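Local coordinates for mandelate racemase/muconate lactonizing enzyme (Roseovarius nubinhibens, PDB 2QDD), which is of unknown function but belongs to the magnesium-dependent mandelate racemase/muconate lactonizing enzymes of the enolase superfamily, at residues Ser171-Ser184 with Trp201-Ala215. Numbering follows the deposited sequence.
Sequences SDPAQDIARIEAIS and WTPAIAVEVLNSVRA
Val-209 is the apolar hub between helices 173-184 and 203-210. Its CG1 lies over the rim of one face of the Trp-201 indole and meets Pro-173 CB; its CG2 touches Ile-180 CD1 at 3.8 Å, and Ile-177 CG1 rests on its CB. The branched isoleucines reach two ways: Ile-180 has CG1 beside its backbone N (chi1 -74°), which sends CD1 to Val-209 and leaves CG2 for Val-213 CG2 and Ala-215 CB, each 3.7 Å away. The small Ala-215 lets Ser-184 come close, while the serine hydroxyl bonds to Asp-217.

A polar grip flanks this core at each end. Near the start of helix 173-184, Trp-201, which offers Val-209 an apolar face, donates from its edge through NE1 to Asp-176 OD2 (3.1 Å), which lies in the indole plane. The short aspartate keeps its carboxylate close to the helix, where OD1 takes the Gly-169 amide and a salt bridge from Arg-179; both carboxylate oxygens are engaged. Farther along, Glu-181 rests CG on Val-213 CG2, and its bend at chi2 (-82°) turns the carboxylate toward the backbone N-H of Arg-214, accepted at OE1 (3.1 Å) from above the carboxylate plane. OE1 also sits over the face of the Arg-214 guanidinium, a long, purely electrostatic pairing, and a water donates to OE1 and, more weakly, to Ser-212 O. Cutting this glutamate back to an alanine is likely to leave the Arg-214 N-H without its carboxylate acceptor and Val-213 CG2 less covered.

Over these segments the axes cross at -43° and come within 9.5 Å, successive outer helices of the enolase-type barrel joined through strand 192-196, whose Phe-195 backs Ile-180. Helices 146-159 and 226-233 pack on their outer flanks, and the second subunit supplies Arg-192 to Glu-208.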
ATOM      1  N   SER A 171     -14.503  17.151 -25.649  1.00 83.86           N
ATOM      2  CA  SER A 171     -13.182  16.567 -25.911  1.00 85.89           C
ATOM      3  C   SER A 171     -12.236  17.476 -26.714  1.00 84.53           C
ATOM      4  O   SER A 171     -11.217  17.012 -27.237  1.00 85.06           O
ATOM      5  CB  SER A 171     -13.309  15.179 -26.559  1.00 87.29           C
ATOM      6  OG  SER A 171     -14.222  15.187 -27.646  1.00 88.76           O
ATOM      7  N   ASP A 172     -12.578  18.763 -26.801  1.00 82.79           N
ATOM      8  CA  ASP A 172     -11.652  19.803 -27.263  1.00 80.15           C
ATOM      9  C   ASP A 172     -11.018  20.542 -26.073  1.00 75.61           C
ATOM     10  O   ASP A 172     -11.675  21.373 -25.439  1.00 76.21           O
ATOM     11  CB  ASP A 172     -12.378  20.795 -28.183  1.00 82.37           C
ATOM     12  CG  ASP A 172     -11.426  21.546 -29.106  1.00 88.99           C
ATOM     13  OD1 ASP A 172     -10.717  22.462 -28.633  1.00 92.00           O
ATOM     14  OD2 ASP A 172     -11.397  21.227 -30.312  1.00 93.99           O
ATOM     15  N   PRO A 173      -9.738  20.233 -25.765  1.00 69.59           N
ATOM     16  CA  PRO A 173      -9.060  20.746 -24.573  1.00 63.58           C
ATOM     17  C   PRO A 173      -8.772  22.244 -24.632  1.00 59.49           C
ATOM     18  O   PRO A 173      -8.873  22.922 -23.610  1.00 58.90           O
ATOM     19  CB  PRO A 173      -7.742  19.955 -24.546  1.00 61.69           C
ATOM     20  CG  PRO A 173      -7.946  18.816 -25.487  1.00 64.66           C
ATOM     21  CD  PRO A 173      -8.853  19.347 -26.538  1.00 68.75           C
ATOM     22  N   ALA A 174      -8.438  22.747 -25.820  1.00 56.21           N
ATOM     23  CA  ALA A 174      -7.969  24.125 -25.994  1.00 55.11           C
ATOM     24  C   ALA A 174      -9.036  25.184 -25.708  1.00 55.39           C
ATOM     25  O   ALA A 174      -8.717  26.271 -25.216  1.00 54.65           O
ATOM     26  CB  ALA A 174      -7.386  24.317 -27.387  1.00 56.53           C
ATOM     27  N   GLN A 175     -10.296  24.864 -26.007  1.00 54.32           N
ATOM     28  CA  GLN A 175     -11.409  25.754 -25.678  1.00 56.69           C
ATOM     29  C   GLN A 175     -11.822  25.719 -24.206  1.00 52.00           C
ATOM     30  O   GLN A 175     -12.290  26.725 -23.677  1.00 48.53           O
ATOM     31  CB  GLN A 175     -12.611  25.551 -26.616  1.00 57.78           C
ATOM     32  CG  GLN A 175     -13.235  24.153 -26.606  1.00 67.16           C
ATOM     33  CD  GLN A 175     -14.272  23.950 -27.712  1.00 69.77           C
ATOM     34  OE1 GLN A 175     -14.072  24.367 -28.856  1.00 75.58           O
ATOM     35  NE2 GLN A 175     -15.381  23.299 -27.372  1.00 71.85           N
ATOM     36  N   ASP A 176     -11.639  24.573 -23.548  1.00 48.75           N
ATOM     37  CA  ASP A 176     -11.820  24.473 -22.095  1.00 47.13           C
ATOM     38  C   ASP A 176     -10.770  25.260 -21.308  1.00 42.96           C
ATOM     39  O   ASP A 176     -11.101  25.894 -20.306  1.00 40.86           O
ATOM     40  CB  ASP A 176     -11.850  23.012 -21.628  1.00 45.41           C
ATOM     41  CG  ASP A 176     -13.227  22.368 -21.774  1.00 55.43           C
ATOM     42  OD1 ASP A 176     -14.252  23.093 -21.780  1.00 51.72           O
ATOM     43  OD2 ASP A 176     -13.280  21.121 -21.874  1.00 58.08           O
ATOM     44  N   ILE A 177      -9.519  25.224 -21.772  1.00 40.55           N
ATOM     45  CA  ILE A 177      -8.434  26.023 -21.190  1.00 36.59           C
ATOM     46  C   ILE A 177      -8.753  27.520 -21.274  1.00 44.24           C
ATOM     47  O   ILE A 177      -8.642  28.239 -20.275  1.00 47.27           O
ATOM     48  CB  ILE A 177      -7.054  25.693 -21.841  1.00 34.48           C
ATOM     49  CG1 ILE A 177      -6.607  24.283 -21.451  1.00 29.91           C
ATOM     50  CG2 ILE A 177      -5.976  26.680 -21.390  1.00 29.71           C
ATOM     51  CD1 ILE A 177      -5.759  23.565 -22.490  1.00 34.04           C
ATOM     52  N   ALA A 178      -9.188  27.971 -22.452  1.00 47.64           N
ATOM     53  CA  ALA A 178      -9.559  29.377 -22.674  1.00 46.32           C
ATOM     54  C   ALA A 178     -10.804  29.818 -21.901  1.00 44.46           C
ATOM     55  O   ALA A 178     -10.896  30.973 -21.489  1.00 46.26           O
ATOM     56  CB  ALA A 178      -9.730  29.658 -24.161  1.00 45.62           C
ATOM     57  N   ARG A 179     -11.750  28.897 -21.713  1.00 42.23           N
ATOM     58  CA  ARG A 179     -12.912  29.119 -20.849  1.00 43.24           C
ATOM     59  C   ARG A 179     -12.520  29.291 -19.385  1.00 44.12           C
ATOM     60  O   ARG A 179     -12.911  30.267 -18.743  1.00 45.18           O
ATOM     61  CB  ARG A 179     -13.902  27.960 -20.965  1.00 46.47           C
ATOM     62  CG  ARG A 179     -14.883  28.085 -22.108  1.00 46.72           C
ATOM     63  CD  ARG A 179     -15.609  26.774 -22.320  1.00 45.71           C
ATOM     64  NE  ARG A 179     -16.071  26.631 -23.697  1.00 59.34           N
ATOM     65  CZ  ARG A 179     -16.402  25.477 -24.267  1.00 65.95           C
ATOM     66  NH1 ARG A 179     -16.333  24.339 -23.585  1.00 72.00           N
ATOM     67  NH2 ARG A 179     -16.809  25.460 -25.528  1.00 70.94           N
ATOM     68  N   ILE A 180     -11.751  28.335 -18.869  1.00 42.03           N
ATOM     69  CA  ILE A 180     -11.342  28.330 -17.470  1.00 37.88           C
ATOM     70  C   ILE A 180     -10.545  29.591 -17.125  1.00 40.39           C
ATOM     71  O   ILE A 180     -10.841  30.257 -16.132  1.00 40.76           O
ATOM     72  CB  ILE A 180     -10.563  27.031 -17.101  1.00 37.10           C
ATOM     73  CG1 ILE A 180     -11.521  25.838 -16.992  1.00 33.16           C
ATOM     74  CG2 ILE A 180      -9.829  27.185 -15.785  1.00 34.87           C
ATOM     75  CD1 ILE A 180     -10.845  24.495 -17.161  1.00 31.62           C
ATOM     76  N   GLU A 181      -9.572  29.936 -17.968  1.00 44.85           N
ATOM     77  CA  GLU A 181      -8.671  31.054 -17.680  1.00 50.46           C
ATOM     78  C   GLU A 181      -9.329  32.432 -17.777  1.00 51.44           C
ATOM     79  O   GLU A 181      -8.925  33.356 -17.074  1.00 54.38           O
ATOM     80  CB  GLU A 181      -7.402  30.997 -18.539  1.00 50.58           C
ATOM     81  CG  GLU A 181      -6.499  29.795 -18.265  1.00 54.99           C
ATOM     82  CD  GLU A 181      -5.562  29.965 -17.069  1.00 61.93           C
ATOM     83  OE1 GLU A 181      -4.334  29.813 -17.258  1.00 61.98           O
ATOM     84  OE2 GLU A 181      -6.039  30.227 -15.941  1.00 57.43           O
ATOM     85  N   ALA A 182     -10.342  32.560 -18.633  1.00 50.61           N
ATOM     86  CA  ALA A 182     -11.111  33.803 -18.730  1.00 52.86           C
ATOM     87  C   ALA A 182     -12.048  33.988 -17.537  1.00 51.13           C
ATOM     88  O   ALA A 182     -12.077  35.060 -16.930  1.00 54.47           O
ATOM     89  CB  ALA A 182     -11.892  33.859 -20.043  1.00 50.27           C
ATOM     90  N   ILE A 183     -12.796  32.934 -17.212  1.00 48.28           N
ATOM     91  CA  ILE A 183     -13.814  32.960 -16.156  1.00 45.68           C
ATOM     92  C   ILE A 183     -13.199  33.167 -14.765  1.00 47.70           C
ATOM     93  O   ILE A 183     -13.728  33.930 -13.945  1.00 49.85           O
ATOM     94  CB  ILE A 183     -14.694  31.675 -16.200  1.00 41.51           C
ATOM     95  CG1 ILE A 183     -15.664  31.727 -17.384  1.00 38.69           C
ATOM     96  CG2 ILE A 183     -15.471  31.483 -14.913  1.00 44.28           C
ATOM     97  CD1 ILE A 183     -16.351  30.408 -17.667  1.00 36.56           C
ATOM     98  N   SER A 184     -12.074  32.503 -14.520  1.00 47.06           N
ATOM     99  CA  SER A 184     -11.377  32.601 -13.240  1.00 50.83           C
ATOM    100  C   SER A 184     -10.733  33.973 -13.024  1.00 53.65           C
ATOM    101  O   SER A 184     -10.714  34.480 -11.902  1.00 55.22           O
ATOM    102  CB  SER A 184     -10.328  31.498 -13.121  1.00 48.61           C
ATOM    103  OG  SER A 184      -9.901  31.333 -11.780  1.00 52.92           O
ATOM    104  N   TRP A 201     -15.076  14.518 -19.469  1.00 37.67           N
ATOM    105  CA  TRP A 201     -13.665  14.231 -19.700  1.00 31.84           C
ATOM    106  C   TRP A 201     -13.316  12.755 -19.509  1.00 35.93           C
ATOM    107  O   TRP A 201     -13.953  12.044 -18.727  1.00 37.74           O
ATOM    108  CB  TRP A 201     -12.788  15.108 -18.806  1.00 32.22           C
ATOM    109  CG  TRP A 201     -12.787  16.556 -19.184  1.00 29.31           C
ATOM    110  CD1 TRP A 201     -13.161  17.095 -20.388  1.00 32.90           C
ATOM    111  CD2 TRP A 201     -12.381  17.659 -18.360  1.00 31.91           C
ATOM    112  NE1 TRP A 201     -13.015  18.464 -20.358  1.00 39.40           N
ATOM    113  CE2 TRP A 201     -12.542  18.836 -19.126  1.00 29.14           C
ATOM    114  CE3 TRP A 201     -11.911  17.768 -17.043  1.00 35.73           C
ATOM    115  CZ2 TRP A 201     -12.241  20.102 -18.621  1.00 29.78           C
ATOM    116  CZ3 TRP A 201     -11.604  19.026 -16.547  1.00 33.08           C
ATOM    117  CH2 TRP A 201     -11.777  20.176 -17.331  1.00 30.58           C
ATOM    118  N   THR A 202     -12.316  12.295 -20.255  1.00 36.67           N
ATOM    119  CA  THR A 202     -11.530  11.118 -19.867  1.00 32.93           C
ATOM    120  C   THR A 202     -10.368  11.612 -18.994  1.00 28.70           C
ATOM    121  O   THR A 202     -10.078  12.817 -19.002  1.00 24.96           O
ATOM    122  CB  THR A 202     -10.994  10.375 -21.112  1.00 37.00           C
ATOM    123  OG1 THR A 202     -10.414  11.317 -22.025  1.00 37.23           O
ATOM    124  CG2 THR A 202     -12.112   9.578 -21.797  1.00 31.14           C
ATOM    125  N   PRO A 203      -9.725  10.710 -18.213  1.00 28.01           N
ATOM    126  CA  PRO A 203      -8.555  11.123 -17.419  1.00 27.81           C
ATOM    127  C   PRO A 203      -7.479  11.894 -18.186  1.00 26.58           C
ATOM    128  O   PRO A 203      -6.930  12.853 -17.651  1.00 27.15           O
ATOM    129  CB  PRO A 203      -7.998   9.795 -16.899  1.00 28.88           C
ATOM    130  CG  PRO A 203      -9.182   8.924 -16.796  1.00 23.65           C
ATOM    131  CD  PRO A 203     -10.052   9.289 -17.973  1.00 25.43           C
ATOM    132  N   ALA A 204      -7.218  11.493 -19.431  1.00 27.19           N
ATOM    133  CA  ALA A 204      -6.226  12.139 -20.296  1.00 26.97           C
ATOM    134  C   ALA A 204      -6.508  13.614 -20.566  1.00 25.20           C
ATOM    135  O   ALA A 204      -5.606  14.452 -20.480  1.00 31.89           O
ATOM    136  CB  ALA A 204      -6.139  11.395 -21.604  1.00 25.32           C
ATOM    137  N   ILE A 205      -7.756  13.923 -20.904  1.00 27.00           N
ATOM    138  CA  ILE A 205      -8.168  15.298 -21.190  1.00 28.70           C
ATOM    139  C   ILE A 205      -8.143  16.129 -19.911  1.00 26.62           C
ATOM    140  O   ILE A 205      -7.621  17.238 -19.913  1.00 26.24           O
ATOM    141  CB  ILE A 205      -9.563  15.361 -21.889  1.00 32.46           C
ATOM    142  CG1 ILE A 205      -9.496  14.707 -23.274  1.00 39.53           C
ATOM    143  CG2 ILE A 205     -10.030  16.804 -22.052  1.00 31.90           C
ATOM    144  CD1 ILE A 205     -10.838  14.177 -23.781  1.00 48.49           C
ATOM    145  N   ALA A 206      -8.670  15.571 -18.819  1.00 23.61           N
ATOM    146  CA  ALA A 206      -8.621  16.220 -17.499  1.00 22.71           C
ATOM    147  C   ALA A 206      -7.209  16.615 -17.066  1.00 24.88           C
ATOM    148  O   ALA A 206      -6.977  17.760 -16.679  1.00 21.22           O
ATOM    149  CB  ALA A 206      -9.265  15.339 -16.451  1.00 22.17           C
ATOM    150  N   VAL A 207      -6.275  15.670 -17.154  1.00 25.41           N
ATOM    151  CA  VAL A 207      -4.869  15.921 -16.818  1.00 28.03           C
ATOM    152  C   VAL A 207      -4.275  17.027 -17.700  1.00 29.74           C
ATOM    153  O   VAL A 207      -3.607  17.927 -17.195  1.00 35.99           O
ATOM    154  CB  VAL A 207      -4.034  14.607 -16.866  1.00 28.24           C
ATOM    155  CG1 VAL A 207      -2.538  14.883 -16.800  1.00 32.50           C
ATOM    156  CG2 VAL A 207      -4.441  13.687 -15.721  1.00 21.36           C
ATOM    157  N   GLU A 208      -4.570  16.982 -18.998  1.00 30.56           N
ATOM    158  CA  GLU A 208      -4.069  17.974 -19.951  1.00 35.00           C
ATOM    159  C   GLU A 208      -4.599  19.392 -19.734  1.00 31.32           C
ATOM    160  O   GLU A 208      -3.807  20.330 -19.688  1.00 32.39           O
ATOM    161  CB  GLU A 208      -4.293  17.531 -21.403  1.00 32.92           C
ATOM    162  CG  GLU A 208      -3.805  18.539 -22.445  1.00 37.73           C
ATOM    163  CD  GLU A 208      -4.325  18.264 -23.848  1.00 49.48           C
ATOM    164  OE1 GLU A 208      -5.239  17.421 -24.002  1.00 54.95           O
ATOM    165  OE2 GLU A 208      -3.820  18.900 -24.802  1.00 51.52           O
ATOM    166  N   VAL A 209      -5.917  19.562 -19.600  1.00 30.40           N
ATOM    167  CA  VAL A 209      -6.442  20.901 -19.310  1.00 28.67           C
ATOM    168  C   VAL A 209      -6.104  21.464 -17.927  1.00 27.27           C
ATOM    169  O   VAL A 209      -5.720  22.625 -17.821  1.00 24.85           O
ATOM    170  CB  VAL A 209      -7.909  21.207 -19.818  1.00 33.80           C
ATOM    171  CG1 VAL A 209      -8.509  20.089 -20.660  1.00 27.80           C
ATOM    172  CG2 VAL A 209      -8.840  21.649 -18.702  1.00 25.42           C
ATOM    173  N   LEU A 210      -6.199  20.638 -16.885  1.00 27.17           N
ATOM    174  CA  LEU A 210      -5.978  21.111 -15.513  1.00 25.89           C
ATOM    175  C   LEU A 210      -4.517  21.388 -15.196  1.00 25.67           C
ATOM    176  O   LEU A 210      -4.223  22.218 -14.348  1.00 32.53           O
ATOM    177  CB  LEU A 210      -6.596  20.173 -14.474  1.00 27.27           C
ATOM    178  CG  LEU A 210      -8.122  20.046 -14.479  1.00 27.40           C
ATOM    179  CD1 LEU A 210      -8.597  19.070 -13.416  1.00 25.88           C
ATOM    180  CD2 LEU A 210      -8.772  21.403 -14.284  1.00 32.24           C
ATOM    181  N   ASN A 211      -3.604  20.722 -15.897  1.00 27.27           N
ATOM    182  CA  ASN A 211      -2.185  21.055 -15.798  1.00 27.60           C
ATOM    183  C   ASN A 211      -1.707  22.117 -16.790  1.00 29.75           C
ATOM    184  O   ASN A 211      -0.520  22.432 -16.836  1.00 32.57           O
ATOM    185  CB  ASN A 211      -1.313  19.792 -15.861  1.00 25.56           C
ATOM    186  CG  ASN A 211      -1.498  18.893 -14.641  1.00 26.66           C
ATOM    187  OD1 ASN A 211      -1.887  19.354 -13.573  1.00 35.17           O
ATOM    188  ND2 ASN A 211      -1.209  17.608 -14.798  1.00 25.74           N
ATOM    189  N   SER A 212      -2.635  22.673 -17.569  1.00 32.69           N
ATOM    190  CA  SER A 212      -2.335  23.785 -18.479  1.00 34.87           C
ATOM    191  C   SER A 212      -2.781  25.137 -17.926  1.00 36.57           C
ATOM    192  O   SER A 212      -2.541  26.183 -18.536  1.00 42.04           O
ATOM    193  CB  SER A 212      -2.992  23.549 -19.834  1.00 32.88           C
ATOM    194  OG  SER A 212      -2.563  22.322 -20.391  1.00 36.07           O
ATOM    195  N   VAL A 213      -3.414  25.100 -16.761  1.00 36.42           N
ATOM    196  CA  VAL A 213      -4.299  26.161 -16.293  1.00 36.55           C
ATOM    197  C   VAL A 213      -3.787  26.681 -14.938  1.00 39.16           C
ATOM    198  O   VAL A 213      -3.327  25.896 -14.104  1.00 34.11           O
ATOM    199  CB  VAL A 213      -5.773  25.631 -16.261  1.00 36.06           C
ATOM    200  CG1 VAL A 213      -6.445  25.773 -14.919  1.00 22.29           C
ATOM    201  CG2 VAL A 213      -6.593  26.225 -17.378  1.00 32.67           C
ATOM    202  N   ARG A 214      -3.825  28.001 -14.744  1.00 41.91           N
ATOM    203  CA  ARG A 214      -3.369  28.610 -13.490  1.00 45.12           C
ATOM    204  C   ARG A 214      -4.448  28.602 -12.409  1.00 41.03           C
ATOM    205  O   ARG A 214      -4.147  28.710 -11.216  1.00 43.65           O
ATOM    206  CB  ARG A 214      -2.887  30.040 -13.727  1.00 47.85           C
ATOM    207  CG  ARG A 214      -1.438  30.155 -14.172  1.00 55.46           C
ATOM    208  CD  ARG A 214      -1.064  31.618 -14.421  1.00 61.43           C
ATOM    209  NE  ARG A 214      -1.429  32.058 -15.772  1.00 79.52           N
ATOM    210  CZ  ARG A 214      -2.509  32.780 -16.077  1.00 82.25           C
ATOM    211  NH1 ARG A 214      -3.359  33.164 -15.131  1.00 83.46           N
ATOM    212  NH2 ARG A 214      -2.741  33.120 -17.337  1.00 83.15           N
ATOM    213  N   ALA A 215      -5.700  28.473 -12.841  1.00 37.18           N
ATOM    214  CA  ALA A 215      -6.863  28.502 -11.962  1.00 35.88           C
ATOM    215  C   ALA A 215      -6.934  27.316 -11.005  1.00 35.44           C
ATOM    216  O   ALA A 215      -6.767  26.161 -11.410  1.00 33.89           O
ATOM    217  CB  ALA A 215      -8.125  28.570 -12.783  1.00 36.69           C
TER
HETATM  218  O   HOH W   1      -3.764  28.993 -20.104  1.00 60.57           O